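Local atomic coordinates of isomerase/lactonizing enzyme (Agrobacterium tumefaciens, PDB entry 1RVK), a protein that is of unknown function but belongs to the enolase superfamily, whose members use a metal ion to help abstract a proton next to a carboxylate. Residues T172-P176 with D206-W210; V183-L187 with A218-L223; H209-R213 with E233-E237; S136-G140 with Y153-A157; C190-R194 with K225-D229. All blocks are in the same frame, centred on the assembly; numbering follows the deposited sequence.

Contact 1: T172-P176 with D206-W210. With MG (magnesium ion), chain B.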
# COMPACT_ATOMS: atom_id res chain seq x y z
N THR A 172 9.24 12.82 1.04
CA THR A 172 10.27 13.77 0.65
C THR A 172 11.47 13.16 -0.08
O THR A 172 11.41 12.02 -0.53
CB THR A 172 10.72 14.61 1.88
OG1 THR A 172 10.83 13.76 3.03
CG2 THR A 172 9.69 15.69 2.16
N TRP A 173 12.55 13.93 -0.22
CA TRP A 173 13.73 13.49 -0.96
C TRP A 173 14.57 12.38 -0.32
O TRP A 173 14.89 12.43 0.86
CB TRP A 173 14.63 14.68 -1.25
CG TRP A 173 13.96 15.75 -2.06
CD1 TRP A 173 13.88 15.82 -3.43
CD2 TRP A 173 13.27 16.89 -1.56
NE1 TRP A 173 13.18 16.94 -3.81
CE2 TRP A 173 12.79 17.62 -2.68
CE3 TRP A 173 13.00 17.38 -0.28
CZ2 TRP A 173 12.06 18.81 -2.55
CZ3 TRP A 173 12.27 18.57 -0.15
CH2 TRP A 173 11.81 19.26 -1.28
N MSE A 174 14.93 11.40 -1.15
CA MSE A 174 15.73 10.27 -0.69
C MSE A 174 16.76 9.87 -1.75
O MSE A 174 16.54 10.08 -2.94
CB MSE A 174 14.81 9.07 -0.42
CG MSE A 174 13.66 9.37 0.54
SE MSE A 174 12.56 7.81 0.85
CE MSE A 174 10.95 8.71 1.42
N PRO A 175 17.90 9.32 -1.32
CA PRO A 175 18.87 8.93 -2.35
C PRO A 175 18.21 7.88 -3.25
O PRO A 175 17.28 7.20 -2.83
CB PRO A 175 20.04 8.37 -1.54
CG PRO A 175 19.40 7.93 -0.25
CD PRO A 175 18.40 9.02 0.03
N PRO A 176 18.69 7.72 -4.49
CA PRO A 176 19.82 8.39 -5.14
C PRO A 176 19.73 9.88 -5.49
O PRO A 176 20.54 10.36 -6.29
CB PRO A 176 20.07 7.52 -6.37
CG PRO A 176 18.70 7.08 -6.73
CD PRO A 176 18.11 6.70 -5.39
N ASP A 206 6.16 11.28 5.22
CA ASP A 206 6.81 9.98 5.18
C ASP A 206 8.17 10.31 4.58
O ASP A 206 8.35 10.26 3.36
CB ASP A 206 6.01 9.03 4.29
CG ASP A 206 6.53 7.61 4.31
OD1 ASP A 206 5.92 6.78 3.63
OD2 ASP A 206 7.54 7.32 4.99
N ALA A 207 9.12 10.66 5.44
CA ALA A 207 10.45 11.04 4.99
C ALA A 207 11.42 9.88 4.85
O ALA A 207 11.04 8.72 5.02
CB ALA A 207 11.03 12.08 5.95
N PHE A 208 12.66 10.20 4.50
CA PHE A 208 13.74 9.21 4.35
C PHE A 208 13.59 8.16 5.45
O PHE A 208 13.61 8.48 6.64
CB PHE A 208 15.07 9.95 4.45
CG PHE A 208 16.27 9.06 4.40
CD1 PHE A 208 17.08 8.92 5.53
CD2 PHE A 208 16.63 8.41 3.23
CE1 PHE A 208 18.23 8.13 5.48
CE2 PHE A 208 17.78 7.62 3.17
CZ PHE A 208 18.58 7.48 4.30
N HIS A 209 13.44 6.90 5.05
CA HIS A 209 13.20 5.79 5.99
C HIS A 209 14.35 5.31 6.87
O HIS A 209 14.17 4.33 7.60
CB HIS A 209 12.69 4.57 5.22
CG HIS A 209 11.68 4.89 4.16
ND1 HIS A 209 10.46 5.46 4.44
CD2 HIS A 209 11.71 4.69 2.82
CE1 HIS A 209 9.77 5.59 3.31
NE2 HIS A 209 10.51 5.13 2.32
N TRP A 210 15.50 5.97 6.84
CA TRP A 210 16.63 5.52 7.64
C TRP A 210 17.39 6.62 8.37
O TRP A 210 18.60 6.51 8.58
CB TRP A 210 17.61 4.75 6.74
CG TRP A 210 17.01 3.63 5.95
CD1 TRP A 210 16.94 2.31 6.31
CD2 TRP A 210 16.42 3.72 4.64
NE1 TRP A 210 16.36 1.58 5.30
CE2 TRP A 210 16.03 2.42 4.27
CE3 TRP A 210 16.19 4.78 3.75
CZ2 TRP A 210 15.42 2.14 3.04
CZ3 TRP A 210 15.59 4.51 2.53
CH2 TRP A 210 15.21 3.20 2.19
MG MG B . 5.19 4.82 3.90
O HOH W 1 13.31 12.79 3.20
O HOH W 2 6.93 4.56 5.28
O HOH W 3 6.34 3.85 2.18
O HOH W 4 3.67 5.44 2.30
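Asp206 meets selenomethionine Met174 through its backbone: Met174 CE lies 3.6 Å from Asp206 O. The side chain of Asp206 serves another purpose. With CG turned anti to the backbone N (chi1 -174°), it carries OD1 to the magnesium ion at 2.1 Å, while OD2 accepts a hydrogen bond from one of the metal's three waters. Glu232 and Glu258 complete the coordination.

At Ala207 the methyl packs against Thr172, whose OG1 is 3.4 Å from Ala207 CB. The same hydroxyl hydrogen-bonds a water that accepts from Phe208 N at 3.0 Å and also lies within bonding distance of Trp173 O. A single solvent molecule thus ties the two loops together where no direct hydrogen bond joins them.

The CD2-CE2 side of the Phe208 ring meets two residues. Met174 CG sits at the ring edge, near its plane, and Pro175 CD comes obliquely to 3.5 Å from Phe208 CE2. Beyond CG the Met174 chain runs extended, past Phe208 and on to His209, crossing the imidazole at about a right angle. There SE approaches obliquely, 3.7 Å from His209 NE2, and the CE methyl makes an off-centre CH-pi contact, 4.1 Å from the ring centroid.

Both loops follow parallel strands, 167-171 and 202-206, at the end of the barrel where the magnesium binds. Metal ligands at the C-terminal ends of successive strands are the hallmark of the enolase-superfamily barrel.

Contact 2: V183-L187 with A218-L223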
# COMPACT_ATOMS: atom_id res chain seq x y z
N VAL A 183 17.30 16.99 6.34
CA VAL A 183 16.19 17.33 7.23
C VAL A 183 15.67 18.74 7.00
O VAL A 183 14.46 18.97 7.02
CB VAL A 183 16.60 17.19 8.71
CG1 VAL A 183 15.49 17.73 9.62
CG2 VAL A 183 16.87 15.73 9.04
N LYS A 184 16.57 19.69 6.79
CA LYS A 184 16.14 21.07 6.56
C LYS A 184 15.29 21.20 5.31
O LYS A 184 14.31 21.94 5.31
CB LYS A 184 17.35 22.00 6.48
CG LYS A 184 18.03 22.20 7.83
CD LYS A 184 19.19 23.18 7.73
CE LYS A 184 19.80 23.43 9.10
NZ LYS A 184 20.29 22.18 9.74
N MSE A 185 15.65 20.49 4.24
CA MSE A 185 14.89 20.55 3.00
C MSE A 185 13.51 19.93 3.21
O MSE A 185 12.50 20.48 2.76
CB MSE A 185 15.61 19.81 1.87
CG MSE A 185 16.79 20.57 1.28
SE MSE A 185 16.24 22.21 0.40
CE MSE A 185 15.62 21.47 -1.26
N ASP A 186 13.48 18.79 3.90
CA ASP A 186 12.21 18.12 4.18
C ASP A 186 11.27 19.06 4.92
O ASP A 186 10.08 19.14 4.60
CB ASP A 186 12.46 16.86 5.02
CG ASP A 186 13.19 15.78 4.26
OD1 ASP A 186 13.53 14.74 4.87
OD2 ASP A 186 13.43 15.95 3.04
N LEU A 187 11.79 19.76 5.92
CA LEU A 187 10.97 20.68 6.70
C LEU A 187 10.50 21.86 5.86
O LEU A 187 9.39 22.36 6.07
CB LEU A 187 11.74 21.18 7.92
CG LEU A 187 11.86 20.18 9.07
CD1 LEU A 187 12.78 20.72 10.16
CD2 LEU A 187 10.48 19.89 9.63
N ALA A 218 15.00 15.93 15.12
CA ALA A 218 15.03 17.28 14.56
C ALA A 218 13.88 17.45 13.57
O ALA A 218 13.24 18.50 13.52
CB ALA A 218 16.36 17.53 13.87
N LEU A 219 13.64 16.42 12.78
CA LEU A 219 12.55 16.46 11.81
C LEU A 219 11.21 16.55 12.54
O LEU A 219 10.39 17.42 12.25
CB LEU A 219 12.61 15.21 10.92
CG LEU A 219 11.58 15.03 9.79
CD1 LEU A 219 10.23 14.67 10.37
CD2 LEU A 219 11.49 16.29 8.95
N GLY A 220 11.00 15.65 13.49
CA GLY A 220 9.75 15.64 14.24
C GLY A 220 9.48 16.94 14.97
O GLY A 220 8.35 17.42 15.00
N ARG A 221 10.52 17.51 15.57
CA ARG A 221 10.38 18.76 16.31
C ARG A 221 9.96 19.89 15.39
O ARG A 221 9.17 20.76 15.78
CB ARG A 221 11.70 19.12 16.99
CG ARG A 221 12.02 18.25 18.19
CD ARG A 221 13.27 18.74 18.91
NE ARG A 221 13.42 18.10 20.22
CZ ARG A 221 12.58 18.27 21.23
NH1 ARG A 221 11.52 19.06 21.10
NH2 ARG A 221 12.79 17.64 22.38
N GLY A 222 10.48 19.88 14.17
CA GLY A 222 10.13 20.92 13.21
C GLY A 222 8.69 20.79 12.76
O GLY A 222 8.04 21.79 12.43
N LEU A 223 8.18 19.57 12.74
CA LEU A 223 6.80 19.31 12.32
C LEU A 223 5.79 19.86 13.32
O LEU A 223 4.67 20.20 12.94
CB LEU A 223 6.58 17.80 12.16
CG LEU A 223 6.97 17.14 10.84
CD1 LEU A 223 8.27 17.69 10.31
CD2 LEU A 223 7.06 15.63 11.05
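Leu187 is the knob of this interface. Its isobutyl group pushes into a hollow bordered by Ala218, Leu219, Gly222 and Leu223, a knob-into-hole fit between helices 183-197 and 213-224. The two branches divide the work. CD1 rests on the bare backbone of glycine, 4.0 Å from Gly222 CA, while CD2 turns inward against the branched end of Leu219, 3.8 Å from Leu219 CD2. Because Gly222 has no side chain, the floor of the hollow is simply main chain, and the leucine can sink deep into it.

One turn earlier, Val183 supplies a second, shallower bump. With CG1 anti to its backbone N (chi1 173°), the valine sets that methyl over the start of the partner turn, 3.9 Å from Leu219 CA, with the Ala218 methyl flanking it at 4.3 Å from Val183 CG1. Leu219 answers with a bump of its own: its CD2 reaches back across the interface to the aliphatic part of Asp186, 4.1 Å from Asp186 CB, and so lies between Asp186 and Leu187. The carboxylate of Asp186 is engaged elsewhere, OD1 being hydrogen-bonded to Tyr211 OH.

The short segments run nearly side by side, crossing at -23° with their axes 9.8 Å apart, as neighbouring outer helices of a beta/alpha barrel commonly do.

No hydrogen bond crosses between the segments. The contact here is apolar, so shape fit, rather than any polar pairing, probably contributes much to how these two segments lie against each other.

Contact 3: H209-R213 with E233-E237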
# COMPACT_ATOMS: atom_id res chain seq x y z
N HIS A 209 13.44 6.90 5.05
CA HIS A 209 13.20 5.79 5.99
C HIS A 209 14.35 5.31 6.87
O HIS A 209 14.17 4.33 7.60
CB HIS A 209 12.69 4.57 5.22
CG HIS A 209 11.68 4.89 4.16
ND1 HIS A 209 10.46 5.46 4.44
CD2 HIS A 209 11.71 4.69 2.82
CE1 HIS A 209 9.77 5.59 3.31
NE2 HIS A 209 10.51 5.13 2.32
N TRP A 210 15.50 5.97 6.84
CA TRP A 210 16.63 5.52 7.64
C TRP A 210 17.39 6.62 8.37
O TRP A 210 18.60 6.51 8.58
CB TRP A 210 17.61 4.75 6.74
CG TRP A 210 17.01 3.63 5.95
CD1 TRP A 210 16.94 2.31 6.31
CD2 TRP A 210 16.42 3.72 4.64
NE1 TRP A 210 16.36 1.58 5.30
CE2 TRP A 210 16.03 2.42 4.27
CE3 TRP A 210 16.19 4.78 3.75
CZ2 TRP A 210 15.42 2.14 3.04
CZ3 TRP A 210 15.59 4.51 2.53
CH2 TRP A 210 15.21 3.20 2.19
N TYR A 211 16.69 7.69 8.76
CA TYR A 211 17.35 8.78 9.49
C TYR A 211 17.82 8.28 10.85
O TYR A 211 17.21 7.39 11.44
CB TYR A 211 16.38 9.94 9.75
CG TYR A 211 16.29 10.98 8.66
CD1 TYR A 211 15.06 11.36 8.14
CD2 TYR A 211 17.44 11.63 8.18
CE1 TYR A 211 14.95 12.37 7.18
CE2 TYR A 211 17.35 12.63 7.22
CZ TYR A 211 16.10 13.00 6.72
OH TYR A 211 15.99 13.99 5.79
N SER A 212 18.90 8.87 11.35
CA SER A 212 19.42 8.53 12.67
C SER A 212 18.41 9.05 13.69
O SER A 212 17.51 9.81 13.34
CB SER A 212 20.76 9.23 12.89
OG SER A 212 20.58 10.63 12.84
N ARG A 213 18.56 8.65 14.95
CA ARG A 213 17.65 9.13 15.98
C ARG A 213 17.72 10.66 16.07
O ARG A 213 16.69 11.32 16.13
CB ARG A 213 17.99 8.53 17.35
CG ARG A 213 17.65 7.06 17.52
CD ARG A 213 17.80 6.65 18.98
NE ARG A 213 17.58 5.23 19.21
CZ ARG A 213 17.46 4.68 20.41
NH1 ARG A 213 17.54 5.45 21.49
NH2 ARG A 213 17.28 3.37 20.54
N GLU A 233 7.52 6.41 9.41
CA GLU A 233 8.78 5.71 9.17
C GLU A 233 9.99 6.61 8.92
O GLU A 233 10.60 6.57 7.86
CB GLU A 233 8.60 4.74 7.99
CG GLU A 233 9.73 3.74 7.79
CD GLU A 233 9.40 2.64 6.78
OE1 GLU A 233 10.23 1.73 6.61
OE2 GLU A 233 8.31 2.69 6.15
N PRO A 234 10.37 7.43 9.92
CA PRO A 234 11.54 8.29 9.69
C PRO A 234 12.86 7.61 10.04
O PRO A 234 13.93 8.16 9.79
CB PRO A 234 11.25 9.48 10.60
CG PRO A 234 10.63 8.82 11.79
CD PRO A 234 9.67 7.80 11.16
N MSE A 235 12.78 6.41 10.62
CA MSE A 235 13.98 5.67 11.01
C MSE A 235 13.87 4.21 10.58
O MSE A 235 12.79 3.75 10.22
CB MSE A 235 14.17 5.73 12.53
CG MSE A 235 14.19 7.15 13.11
SE MSE A 235 14.26 7.12 15.06
CE MSE A 235 12.57 6.23 15.39
N ASP A 236 14.98 3.49 10.61
CA ASP A 236 14.98 2.08 10.22
C ASP A 236 14.04 1.31 11.15
O ASP A 236 14.30 1.17 12.35
CB ASP A 236 16.41 1.52 10.31
CG ASP A 236 16.54 0.15 9.66
OD1 ASP A 236 17.61 -0.13 9.07
OD2 ASP A 236 15.59 -0.64 9.74
N GLU A 237 12.94 0.81 10.59
CA GLU A 237 11.95 0.09 11.38
C GLU A 237 12.42 -1.21 12.02
O GLU A 237 11.69 -1.82 12.79
CB GLU A 237 10.70 -0.17 10.54
CG GLU A 237 9.86 1.08 10.34
CD GLU A 237 8.57 0.80 9.60
OE1 GLU A 237 7.72 1.72 9.53
OE2 GLU A 237 8.40 -0.33 9.10
O HOH W 5 12.68 1.72 7.76
O HOH W 6 17.45 4.63 11.82
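His209 and Glu233 come together where two neighbouring beta-to-alpha loops of the enolase-type barrel run close, on the face that holds the magnesium. The backbone leads: His209 CA points its hydrogen at Glu233 O, 3.3 Å away and nearly straight at 162°. Alongside, the extended Glu233 side chain passes obliquely by the imidazole, its carboxylate turned 41° from the ring and Glu233 CD 3.8 Å from His209 ND1. One water sits near His209 O and Glu233 OE1, and accepts from Glu237 N; Glu233 OE1 is also bonded to Ser259.

Trp210 offers only an indole edge. Asp236 OD1 lies near the ring plane, 3.7 Å from Trp210 CD1, with the carboxylate almost perpendicular to the indole.

Tyr211 makes the one direct hydrogen bond, N to Pro234 O at 3.0 Å, rather bent (133°) and with the donor tilted from the carbonyl plane. A second water reinforces it, donating to Tyr211 O and accepting from Asp236 N.

Ser212 then caps helix 213-224, its OG bonded to Asp215 N. Arg213, whose NE binds Ser242 on helix 240-249, closes the contact: the selenium of selenomethionine Met235 rests 4.0 Å from Arg213 CA.

Contact 4: S136-G140 with Y153-A157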
# COMPACT_ATOMS: atom_id res chain seq x y z
N SER A 136 -1.35 10.80 -1.70
CA SER A 136 -0.00 10.40 -1.31
C SER A 136 0.98 10.79 -2.41
O SER A 136 1.01 10.16 -3.48
CB SER A 136 0.02 8.89 -1.07
OG SER A 136 1.05 8.51 -0.18
N ILE A 137 1.78 11.81 -2.15
CA ILE A 137 2.75 12.33 -3.12
C ILE A 137 4.04 11.51 -3.24
O ILE A 137 4.63 11.12 -2.23
CB ILE A 137 3.12 13.78 -2.78
CG1 ILE A 137 1.86 14.63 -2.67
CG2 ILE A 137 4.04 14.35 -3.85
CD1 ILE A 137 2.10 16.05 -2.20
N MSE A 138 4.46 11.27 -4.47
CA MSE A 138 5.69 10.52 -4.74
C MSE A 138 6.91 11.14 -4.07
O MSE A 138 6.92 12.33 -3.73
CB MSE A 138 5.99 10.45 -6.24
CG MSE A 138 5.09 9.54 -7.05
SE MSE A 138 5.82 9.30 -8.84
CE MSE A 138 4.76 7.77 -9.37
N CYS A 139 7.95 10.33 -3.90
CA CYS A 139 9.21 10.80 -3.31
C CYS A 139 9.72 11.96 -4.15
O CYS A 139 9.40 12.07 -5.33
CB CYS A 139 10.25 9.68 -3.33
SG CYS A 139 9.89 8.29 -2.24
N GLY A 140 10.51 12.83 -3.53
CA GLY A 140 11.05 13.97 -4.25
C GLY A 140 11.99 13.59 -5.38
O GLY A 140 12.54 12.49 -5.42
N TYR A 153 6.34 21.29 -4.00
CA TYR A 153 5.41 20.50 -3.20
C TYR A 153 4.21 21.35 -2.85
O TYR A 153 3.07 20.87 -2.85
CB TYR A 153 6.08 19.99 -1.92
CG TYR A 153 6.83 18.70 -2.10
CD1 TYR A 153 8.15 18.69 -2.54
CD2 TYR A 153 6.22 17.47 -1.82
CE1 TYR A 153 8.85 17.49 -2.70
CE2 TYR A 153 6.91 16.27 -1.98
CZ TYR A 153 8.22 16.29 -2.42
OH TYR A 153 8.90 15.10 -2.56
N GLY A 154 4.46 22.62 -2.53
CA GLY A 154 3.38 23.52 -2.18
C GLY A 154 2.41 23.69 -3.33
O GLY A 154 1.20 23.70 -3.14
N ARG A 155 2.95 23.84 -4.54
CA ARG A 155 2.13 24.03 -5.72
C ARG A 155 1.31 22.78 -6.04
O ARG A 155 0.14 22.87 -6.41
CB ARG A 155 3.01 24.40 -6.92
CG ARG A 155 3.66 25.77 -6.81
CD ARG A 155 2.63 26.89 -6.92
NE ARG A 155 3.24 28.21 -6.77
CZ ARG A 155 2.63 29.36 -7.05
NH1 ARG A 155 1.38 29.36 -7.51
NH2 ARG A 155 3.27 30.51 -6.88
N PHE A 156 1.92 21.61 -5.90
CA PHE A 156 1.19 20.39 -6.19
C PHE A 156 0.08 20.21 -5.15
O PHE A 156 -1.02 19.76 -5.48
CB PHE A 156 2.14 19.19 -6.18
CG PHE A 156 1.50 17.92 -6.67
CD1 PHE A 156 0.65 17.93 -7.77
CD2 PHE A 156 1.77 16.70 -6.04
CE1 PHE A 156 0.08 16.75 -8.25
CE2 PHE A 156 1.20 15.52 -6.51
CZ PHE A 156 0.36 15.54 -7.62
N ALA A 157 0.37 20.56 -3.90
CA ALA A 157 -0.61 20.44 -2.83
C ALA A 157 -1.87 21.26 -3.14
O ALA A 157 -2.98 20.82 -2.88
CB ALA A 157 -0.00 20.89 -1.50
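Ile137 is received by two aromatic rings of helix 150-163. CG2, anti to the backbone N, lies between the rings, 3.9 Å from Tyr153 CE2 and equally near Phe156 CD2. The CG1-CD1 branch keeps to Phe156: the two side chains lie alongside, pointing opposite ways, with CD1 3.9 Å from Phe156 CD2 and CG1 4.0 Å from Phe156 CE2. Both methyls approach obliquely.

Tyr153 stretches further than Phe156, beyond the isoleucine to the loop that follows the strand. There Gly140 CA lies at the ring edge, near its plane, and only 3.0 Å from Tyr153 OH, a close fit against a residue with no side chain. The hydroxyl is hydrogen-bonded to His171 O, not to the nearby Gly140 N, whose angle is poor; Tyr153 thereby also reaches the end of the neighbouring strand 167-171. Trp173 meets its ring edge-to-face.

Strand 130-137, helix 150-163 and strand 167-171 form a right-handed beta-alpha-beta unit. Ile137 points outward from the barrel strand into the apolar layer between sheet and outer helix, as in a TIM-type barrel, the fold of the enolase C-terminal domain.

Contact 5: C190-R194 with K225-D229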
# COMPACT_ATOMS: atom_id res chain seq x y z
N CYS A 190 7.52 20.69 3.93
CA CYS A 190 6.36 20.60 4.81
C CYS A 190 5.77 21.98 5.09
O CYS A 190 4.55 22.16 5.08
CB CYS A 190 6.75 19.92 6.12
SG CYS A 190 7.09 18.15 5.93
N ALA A 191 6.65 22.95 5.34
CA ALA A 191 6.22 24.31 5.63
C ALA A 191 5.55 24.94 4.41
O ALA A 191 4.55 25.64 4.53
CB ALA A 191 7.41 25.16 6.06
N ALA A 192 6.12 24.69 3.23
CA ALA A 192 5.57 25.22 1.99
C ALA A 192 4.16 24.69 1.75
O ALA A 192 3.27 25.43 1.33
CB ALA A 192 6.48 24.84 0.82
N VAL A 193 3.95 23.40 2.02
CA VAL A 193 2.64 22.81 1.83
C VAL A 193 1.62 23.37 2.83
O VAL A 193 0.50 23.70 2.46
CB VAL A 193 2.68 21.27 1.96
CG1 VAL A 193 1.26 20.71 1.96
CG2 VAL A 193 3.47 20.68 0.80
N ARG A 194 2.02 23.49 4.09
CA ARG A 194 1.12 24.02 5.11
C ARG A 194 0.72 25.44 4.75
O ARG A 194 -0.45 25.82 4.87
CB ARG A 194 1.80 24.01 6.49
CG ARG A 194 1.01 24.75 7.57
CD ARG A 194 -0.40 24.19 7.72
NE ARG A 194 -0.41 22.94 8.48
CZ ARG A 194 -1.38 22.04 8.43
NH1 ARG A 194 -2.44 22.23 7.65
NH2 ARG A 194 -1.30 20.94 9.17
N LYS A 225 5.44 22.77 14.90
CA LYS A 225 4.90 24.08 14.57
C LYS A 225 4.02 24.10 13.32
O LYS A 225 3.34 25.09 13.06
CB LYS A 225 6.03 25.10 14.43
CG LYS A 225 7.21 24.63 13.60
CD LYS A 225 8.20 23.83 14.44
CE LYS A 225 8.90 24.70 15.48
NZ LYS A 225 9.95 23.96 16.23
N LEU A 226 4.04 23.02 12.55
CA LEU A 226 3.24 22.94 11.33
C LEU A 226 1.92 22.18 11.50
O LEU A 226 1.13 22.09 10.57
CB LEU A 226 4.04 22.31 10.20
CG LEU A 226 5.23 23.11 9.65
CD1 LEU A 226 4.75 24.48 9.19
CD2 LEU A 226 6.29 23.26 10.71
N GLY A 227 1.70 21.63 12.69
CA GLY A 227 0.47 20.91 12.95
C GLY A 227 0.18 19.69 12.10
O GLY A 227 -0.97 19.45 11.73
N PHE A 228 1.21 18.91 11.80
CA PHE A 228 1.04 17.70 10.99
C PHE A 228 0.37 16.59 11.81
O PHE A 228 0.58 16.49 13.02
CB PHE A 228 2.39 17.20 10.46
CG PHE A 228 2.77 17.79 9.12
CD1 PHE A 228 3.20 16.96 8.09
CD2 PHE A 228 2.69 19.16 8.89
CE1 PHE A 228 3.55 17.48 6.84
CE2 PHE A 228 3.03 19.70 7.65
CZ PHE A 228 3.46 18.86 6.62
N ASP A 229 -0.42 15.76 11.13
CA ASP A 229 -1.15 14.66 11.75
C ASP A 229 -0.27 13.50 12.18
O ASP A 229 -0.54 12.86 13.20
CB ASP A 229 -2.23 14.14 10.80
CG ASP A 229 -3.51 14.94 10.86
OD1 ASP A 229 -3.46 16.11 11.28
OD2 ASP A 229 -4.56 14.39 10.47
O HOH W 7 -2.68 18.12 9.84
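Leu226 O is gripped by two nitrogens of one guanidinium group. Arg194 presents its NE side: NE donates to Leu226 O at 2.7 Å (153°), and NH2 donates to the same oxygen at 3.0 Å, a more bent bond (135°). The oxygen lies close to the guanidinium plane, so the side-on grip by NE and NH2 on one atom fixes the rotation of the group. Two bends in the arginine chain, at chi2 and chi3, bring it round to the carbonyl. The other terminal nitrogen is satisfied as well, NH1 bonding to Gly198 O and Ile201 O, while NH2 also donates to a water that lies 2.6 Å from Asp229 OD1.

Just after this carbonyl, Gly227 leaves helical geometry with positive phi, in a Schellman motif that follows helix 213-224; a cation near it would probably be favoured by the helix dipole.

Apolar contacts flank this grip. Leu226 CD1 packs 3.9 Å from Ala191 CA and 4.0 Å from Arg194 CB, beside the start of the arginine chain. Past the glycine, the Phe228 ring meets Cys190 obliquely, CZ being 3.5 Å from Cys190 CB; Cys190 SG makes an oblique sulfur-aromatic contact, 4.4 Å from the Phe228 ring centroid.

The contact thus fastens helix 183-197 to the turn between helix 213-224 and strand 230-232. On the barrel side, Arg194 and Phe228 both touch Leu203 of strand 202-206, and Val193 faces helix 150-163 on the other flank.

Overall arrangement
All five contacts belong to the enolase-type barrel. Contact 4 closes first along the chain; contacts 1, 2, 3 and 5 then interleave, contact 3 starting on the His209-Trp210 stretch shared with contact 1. Contacts 1 and 3, with centres about 9 Å apart, join loops beyond the parallel strands near the magnesium. Contacts 2 and 5, centres about 10 Å apart, both use helix 183-197, and bind it to helix 213-224 and the turn after it. Cross-links unite these layers: Asp186 probably bonds Tyr211 between contacts 2 and 3, Trp173 packs on Tyr153 between 1 and 4, and Val193 on Ala157 between 5 and 4, so outer helices and metal-binding rim are linked through direct packing.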